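Local coordinates for protein kynurenine formamidase (Bacillus anthracis, PDB 4CO9) that hydrolyses N-formyl-L-kynurenine to L-kynurenine and formate, the second step of tryptophan breakdown by the kynurenine pathway, using two zinc ions per subunit, at residues His163-Leu166 against Phe167-Ser170. Numbering follows the deposited sequence. Where two conformers were deposited one is given.
Sequences HHQL and FKHS. With ZN (zinc ion), chain O.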
# COMPACT_ATOMS: atom_id res chain seq x y z
N HIS C 163 9.25 -20.98 0.68
CA HIS C 163 9.75 -19.59 0.60
C HIS C 163 11.07 -19.54 -0.17
O HIS C 163 11.24 -18.74 -1.09
CB HIS C 163 9.99 -19.00 1.98
CG HIS C 163 8.75 -18.57 2.70
ND1 HIS C 163 8.01 -19.43 3.47
CD2 HIS C 163 8.14 -17.36 2.79
CE1 HIS C 163 7.00 -18.77 4.01
NE2 HIS C 163 7.06 -17.51 3.62
N HIS C 164 12.01 -20.38 0.24
CA HIS C 164 13.34 -20.38 -0.35
C HIS C 164 13.31 -20.74 -1.84
O HIS C 164 13.94 -20.06 -2.65
CB HIS C 164 14.27 -21.35 0.40
CG HIS C 164 14.84 -20.78 1.66
ND1 HIS C 164 14.27 -20.97 2.89
CD2 HIS C 164 15.94 -20.01 1.87
CE1 HIS C 164 14.99 -20.35 3.81
NE2 HIS C 164 16.01 -19.77 3.21
N GLN C 165 12.60 -21.80 -2.19
CA GLN C 165 12.58 -22.26 -3.57
C GLN C 165 11.88 -21.27 -4.48
O GLN C 165 12.32 -21.02 -5.60
CB GLN C 165 11.98 -23.66 -3.68
CG GLN C 165 12.90 -24.76 -3.18
CD GLN C 165 14.25 -24.72 -3.88
OE1 GLN C 165 14.33 -24.79 -5.11
NE2 GLN C 165 15.32 -24.60 -3.10
N LEU C 166 10.79 -20.68 -3.98
CA LEU C 166 10.06 -19.69 -4.77
C LEU C 166 10.97 -18.53 -5.13
O LEU C 166 11.14 -18.22 -6.32
CB LEU C 166 8.81 -19.20 -4.03
CG LEU C 166 7.67 -20.20 -3.96
CD1 LEU C 166 6.60 -19.76 -2.97
CD2 LEU C 166 7.06 -20.44 -5.33
N PHE C 167 11.60 -17.92 -4.14
CA PHE C 167 12.47 -16.80 -4.44
C PHE C 167 13.73 -17.21 -5.24
O PHE C 167 14.20 -16.44 -6.07
CB PHE C 167 12.75 -15.89 -3.22
CG PHE C 167 11.79 -14.70 -3.11
CD1 PHE C 167 11.96 -13.58 -3.91
CD2 PHE C 167 10.73 -14.70 -2.22
CE1 PHE C 167 11.11 -12.49 -3.81
CE2 PHE C 167 9.87 -13.61 -2.11
CZ PHE C 167 10.06 -12.50 -2.90
N LYS C 168 14.21 -18.44 -5.06
CA LYS C 168 15.32 -18.97 -5.88
C LYS C 168 14.95 -18.95 -7.36
O LYS C 168 15.82 -18.88 -8.22
CB LYS C 168 15.64 -20.39 -5.46
CG LYS C 168 17.01 -20.92 -5.86
CD LYS C 168 17.16 -22.41 -5.51
CE LYS C 168 18.50 -22.74 -4.88
NZ LYS C 168 19.65 -22.40 -5.74
N HIS C 169 13.65 -19.08 -7.65
CA HIS C 169 13.15 -19.10 -9.02
C HIS C 169 12.46 -17.80 -9.42
O HIS C 169 11.67 -17.78 -10.35
CB HIS C 169 12.20 -20.27 -9.21
CG HIS C 169 12.88 -21.60 -9.18
ND1 HIS C 169 13.14 -22.28 -8.01
CD2 HIS C 169 13.36 -22.38 -10.18
CE1 HIS C 169 13.75 -23.41 -8.29
NE2 HIS C 169 13.90 -23.50 -9.60
N SER C 170 12.79 -16.73 -8.71
CA SER C 170 12.30 -15.39 -8.99
C SER C 170 10.78 -15.24 -8.84
O SER C 170 10.20 -14.37 -9.46
CB SER C 170 12.76 -14.94 -10.39
OG SER C 170 14.16 -14.74 -10.38
ZN ZN O . 5.62 -15.89 4.26
O HOH W 1 5.73 -14.92 6.03
O HOH W 2 4.85 -17.52 6.04
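With its CG opposite the carbonyl carbon (chi1 -70°), His169 folds back over the last turn of helix 161-168, where its ND1 donates to Gln165 O at 2.8 Å. The bond is nearly straight, 167° at the hydrogen, and the carbonyl oxygen lies in the plane of the ring, although ND1 itself is tilted out of the carbonyl plane of Gln165. The same oxygen takes a second, weak bond from His169 N, so one residue grips it with both backbone and side chain. Gln165, bent at chi2 (-55°), runs alongside His169: its OE1 comes to 3.5 Å from His169 CE1, with amide and ring planes steeply inclined. Behind this end the helix keeps regular turns, Phe167 N bonding to His163 O at 3.2 Å and Lys168 N to His164 O at 2.9 Å. His169 is the first residue to leave helical geometry; its N also reaches Leu166 O at 3.0 Å. Ser170, with positive phi, then closes a Schellman motif, in which Ser170 N bonds to Phe167 O and Ile171 N to Leu166 O. The chain thereby turns into strand 172-175, completing the beta-alpha-beta unit begun by strand 144-147, while Ala134 of helix 133-140 packs against Gln165, Leu166 and His169. At the other end, His163 NE2 binds zinc at 2.3 Å, in a site completed by Asp58, Glu175 and two waters. Asp153 accepts a hydrogen bond from His163 ND1, which fixes the ring's rotation and probably makes NE2 a stronger donor to the metal. The ND1 donor of His169 thus supplements the backbone bonds where helical pairing gives out, just beyond the short helix that carries the zinc ligand His163.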